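Local coordinates for protein cystathionine beta-lyases/cystathionine gamma-synthases (Corynebacterium glutamicum, PDB 5X5H) that probably makes L,L-cystathionine from O-succinyl-L-homoserine and L-cysteine, as a pyridoxal 5'-phosphate-dependent cystathionine gamma-synthase of methionine biosynthesis, at residues G312-E315 against A316-F320; D378-Q381 against A382-L386. All blocks are in the same frame, centred on the assembly; numbering follows the deposited sequence.

How the contacts relate
Contact 1 (312-320) comes first, where the chain leaves strand 305-310 and enters helix 313-323. Contact 2 (378-386) follows in series, neither nested nor crossed, as helix 372-384 runs out after strand 362-366. Neither contact closes a loop between distant parts of the chain. Strands 305-310 and 362-366 are antiparallel neighbours in the five-stranded sheet, and the two helices pack against each other, with centres of the contacts about 12 Å apart. The ring of Phe320 lies against Ala382, and a probable hydrogen bond from Lys319 NZ to Asn385 O ties the surface side of the junction.

Contact 1: G312-E315 against A316-F320; sequences GGEE and AAKKF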
loop_
_atom_site.group_PDB
_atom_site.type_symbol
_atom_site.label_atom_id
_atom_site.label_comp_id
_atom_site.label_asym_id
_atom_site.label_seq_id
_atom_site.Cartn_x
_atom_site.Cartn_y
_atom_site.Cartn_z
ATOM N N GLY A 312 -5.705 16.847 42.462
ATOM C CA GLY A 312 -5.745 18.293 42.116
ATOM C C GLY A 312 -6.694 18.699 41.048
ATOM O O GLY A 312 -6.614 19.827 40.497
ATOM N N GLY A 313 -7.610 17.836 40.712
ATOM C CA GLY A 313 -8.729 18.112 39.827
ATOM C C GLY A 313 -8.316 18.269 38.372
ATOM O O GLY A 313 -7.215 17.822 37.957
ATOM N N GLU A 314 -9.190 18.948 37.624
ATOM C CA GLU A 314 -8.965 19.147 36.212
ATOM C C GLU A 314 -7.664 19.786 35.877
ATOM O O GLU A 314 -7.021 19.385 34.891
ATOM C CB GLU A 314 -10.140 19.920 35.566
ATOM C CG GLU A 314 -9.936 20.171 34.092
ATOM C CD GLU A 314 -11.139 20.738 33.399
ATOM O OE1 GLU A 314 -11.967 21.396 34.075
ATOM O OE2 GLU A 314 -11.341 20.454 32.183
ATOM N N GLU A 315 -7.181 20.826 36.572
ATOM C CA GLU A 315 -5.900 21.433 36.303
ATOM C C GLU A 315 -4.732 20.433 36.411
ATOM O O GLU A 315 -3.817 20.471 35.595
ATOM C CB GLU A 315 -5.634 22.677 37.234
ATOM C CG GLU A 315 -6.441 23.859 36.687
ATOM C CD GLU A 315 -6.286 25.172 37.476
ATOM O OE1 GLU A 315 -6.898 26.186 37.042
ATOM O OE2 GLU A 315 -5.564 25.195 38.509
ATOM N N ALA A 316 -4.805 19.554 37.409
ATOM C CA ALA A 316 -3.764 18.527 37.552
ATOM C C ALA A 316 -3.845 17.496 36.446
ATOM O O ALA A 316 -2.749 17.184 35.902
ATOM C CB ALA A 316 -3.879 17.794 38.877
ATOM N N ALA A 317 -5.063 17.075 36.119
ATOM C CA ALA A 317 -5.293 16.079 34.995
ATOM C C ALA A 317 -4.707 16.640 33.685
ATOM O O ALA A 317 -3.935 15.961 32.999
ATOM C CB ALA A 317 -6.684 15.759 34.860
ATOM N N LYS A 318 -4.978 17.908 33.353
ATOM C CA LYS A 318 -4.482 18.497 32.150
ATOM C C LYS A 318 -3.038 18.745 32.140
ATOM O O LYS A 318 -2.357 18.559 31.123
ATOM C CB LYS A 318 -5.269 19.767 31.775
ATOM C CG LYS A 318 -6.676 19.501 31.469
ATOM C CD LYS A 318 -7.355 20.850 31.132
ATOM C CE LYS A 318 -7.217 21.068 29.645
ATOM N NZ LYS A 318 -7.973 22.327 29.225
ATOM N N LYS A 319 -2.458 19.151 33.284
ATOM C CA LYS A 319 -1.016 19.351 33.360
ATOM C C LYS A 319 -0.246 17.977 33.181
ATOM O O LYS A 319 0.856 17.940 32.564
ATOM C CB LYS A 319 -0.647 20.011 34.716
ATOM C CG LYS A 319 0.824 20.297 34.912
ATOM C CD LYS A 319 1.378 21.164 33.796
ATOM C CE LYS A 319 2.827 21.651 33.979
ATOM N NZ LYS A 319 3.334 21.919 35.383
ATOM N N PHE A 320 -0.863 16.927 33.772
ATOM C CA PHE A 320 -0.260 15.562 33.610
ATOM C C PHE A 320 -0.242 15.230 32.094
ATOM O O PHE A 320 0.789 14.765 31.599
ATOM C CB PHE A 320 -0.988 14.565 34.370
ATOM C CG PHE A 320 -0.380 13.186 34.278
ATOM C CD1 PHE A 320 0.757 12.844 35.000
ATOM C CD2 PHE A 320 -0.974 12.273 33.442
ATOM C CE1 PHE A 320 1.256 11.501 34.954
ATOM C CE2 PHE A 320 -0.460 10.966 33.360
ATOM C CZ PHE A 320 0.674 10.593 34.079
#
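Gly313 and Ala317 begin a ladder of three i to i+4 backbone hydrogen bonds: Ala317 N to Gly313 O at 2.9 Å, then Lys318 N to Glu314 O and Lys319 N to Glu315 O. These bonds lie near the N-terminal end of helix 313-323, just after Gly312. Gly313 has a positive phi of 72°, and Ala316 CB lies 3.5 Å from Gly313 O.

The principle that residues four apart share one helix face is worked out by Glu314 and Lys318. They run side by side and point the same way, yet the touch is made by their methylenes: Glu314 CG meets Lys318 CD at 4.0 Å. The lysine also lays its CG 3.4 Å from Glu314 O, because chi1 of -64° sets that carbon beside its own backbone N and leads the chain back over the preceding turn. The charged ends stay apart, with 4.9 Å between Glu314 OE2 and Lys318 NZ, too far for a salt bridge, although the opposite charges probably attract. Glu314 spends its other oxygen, OE1, on a salt bridge to Arg360. Lys318 packs on Pro43 of a second subunit, so this lysine takes part in a subunit contact.

Around the helix, the inner side is apolar. Ala316 and Ala317 both rest on Phe310 of strand 305-310, the strand that leads into this turn, and Ala317 also touches His342. Further along, Phe320 meets the ring of Phe310 with the planes at about 40° and reaches helix 372-384 at Leu383, so its ring lies between strand 305-310 and helix 372-384.

Contact 2: D378-Q381 against A382-L386; sequences DVEQ and ALNNL
Val379 and Leu383 carry the apolar side of this helix C-terminal turn, which closes helix 372-384 in the small C-terminal domain of a fold-type I PLP enzyme. They lie side by side, Val379 CG1 and Leu383 CD1 4.2 Å apart, while Leu383 N bonds to Val379 O. On the solvent side Glu380 and Asn384 also run alongside each other, their carboxylate and amide planes 49° apart. One water links them, giving a hydrogen bond to Glu380 OE2 at 2.8 Å and taking one from Asn384 ND2 at 2.9 Å. The backbone bonds run on to Asn385 N, whose bond to Gln381 O is weak, as the helix ends.

In the next shell, Phe271 of helix 254-273 touches Val379, Glu380 and Leu383. Asn384 OD1 accepts from Arg275 NH2, so both ends of the amide have a partner. Gln381 folds back on itself: chi1 of 72° wedges CG between its backbone N and carbonyl carbon, and the chain bends again at chi2. This brings its amide over Ala382 N and turns NE2 toward Ser323 O and the preceding turn. Asp378, in turn, receives the backbone N-H groups of Lys325, Leu326 and Ile327. Gln381 NE2 meets Asp378 OD1 at 3.0 Å from above the carboxylate plane, 39° out of it.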
loop_
_atom_site.group_PDB
_atom_site.type_symbol
_atom_site.label_atom_id
_atom_site.label_comp_id
_atom_site.label_asym_id
_atom_site.label_seq_id
_atom_site.Cartn_x
_atom_site.Cartn_y
_atom_site.Cartn_z
ATOM N N ASP A 378 8.789 8.066 32.895
ATOM C CA ASP A 378 7.995 9.143 32.305
ATOM C C ASP A 378 6.816 9.513 33.161
ATOM O O ASP A 378 6.543 10.749 33.381
ATOM C CB ASP A 378 7.510 8.760 30.889
ATOM C CG ASP A 378 6.978 9.904 30.107
ATOM O OD1 ASP A 378 7.547 11.040 30.169
ATOM O OD2 ASP A 378 5.994 9.703 29.302
ATOM N N VAL A 379 6.093 8.542 33.694
ATOM C CA VAL A 379 5.000 8.798 34.627
ATOM C C VAL A 379 5.523 9.501 35.870
ATOM O O VAL A 379 4.861 10.454 36.308
ATOM C CB VAL A 379 4.211 7.501 35.001
ATOM C CG1 VAL A 379 3.149 7.768 36.053
ATOM C CG2 VAL A 379 3.580 6.900 33.746
ATOM N N GLU A 380 6.572 9.016 36.449
ATOM C CA GLU A 380 7.165 9.640 37.691
ATOM C C GLU A 380 7.542 11.066 37.431
ATOM O O GLU A 380 7.075 11.977 38.255
ATOM C CB GLU A 380 8.313 8.816 38.227
ATOM C CG GLU A 380 8.939 9.361 39.502
ATOM C CD GLU A 380 10.112 8.495 40.006
ATOM O OE1 GLU A 380 10.824 7.868 39.167
ATOM O OE2 GLU A 380 10.393 8.541 41.203
ATOM N N GLN A 381 8.260 11.425 36.396
ATOM C CA GLN A 381 8.632 12.803 36.118
ATOM C C GLN A 381 7.429 13.682 35.849
ATOM O O GLN A 381 7.338 14.855 36.309
ATOM C CB GLN A 381 9.746 12.918 35.081
ATOM C CG GLN A 381 9.264 12.576 33.638
ATOM C CD GLN A 381 8.592 13.680 32.946
ATOM O OE1 GLN A 381 8.861 14.867 33.237
ATOM N NE2 GLN A 381 7.689 13.380 31.983
ATOM N N ALA A 382 6.394 13.130 35.218
ATOM C CA ALA A 382 5.220 13.917 34.945
ATOM C C ALA A 382 4.467 14.218 36.221
ATOM O O ALA A 382 4.004 15.375 36.423
ATOM C CB ALA A 382 4.300 13.190 33.970
ATOM N N LEU A 383 4.379 13.282 37.161
ATOM C CA LEU A 383 3.720 13.433 38.443
ATOM C C LEU A 383 4.544 14.518 39.181
ATOM O O LEU A 383 3.938 15.320 39.862
ATOM C CB LEU A 383 3.629 12.213 39.291
ATOM C CG LEU A 383 2.674 11.130 38.748
ATOM C CD1 LEU A 383 2.863 9.896 39.606
ATOM C CD2 LEU A 383 1.242 11.563 38.688
ATOM N N ASN A 384 5.866 14.466 39.096
ATOM C CA ASN A 384 6.700 15.463 39.831
ATOM C C ASN A 384 6.567 16.862 39.266
ATOM O O ASN A 384 6.757 17.829 40.063
ATOM C CB ASN A 384 8.142 15.006 39.940
ATOM C CG ASN A 384 8.357 13.815 40.883
ATOM O OD1 ASN A 384 7.520 13.471 41.708
ATOM N ND2 ASN A 384 9.417 13.074 40.677
ATOM N N ASN A 385 6.133 17.025 38.027
ATOM C CA ASN A 385 5.852 18.313 37.335
ATOM C C ASN A 385 4.560 18.963 37.793
ATOM O O ASN A 385 4.222 20.097 37.352
ATOM C CB ASN A 385 5.859 18.229 35.799
ATOM C CG ASN A 385 6.282 19.545 35.104
ATOM O OD1 ASN A 385 7.118 20.287 35.608
ATOM N ND2 ASN A 385 5.713 19.815 33.931
ATOM N N LEU A 386 3.834 18.323 38.699
ATOM C CA LEU A 386 2.568 18.866 39.147
ATOM C C LEU A 386 2.791 19.800 40.384
ATOM O O LEU A 386 1.906 20.585 40.718
ATOM C CB LEU A 386 1.559 17.751 39.519
ATOM C CG LEU A 386 1.086 16.735 38.411
ATOM C CD1 LEU A 386 -0.034 15.798 38.798
ATOM C CD2 LEU A 386 0.663 17.387 37.132
HETATM O O HOH W 1 9.439 10.806 42.534
#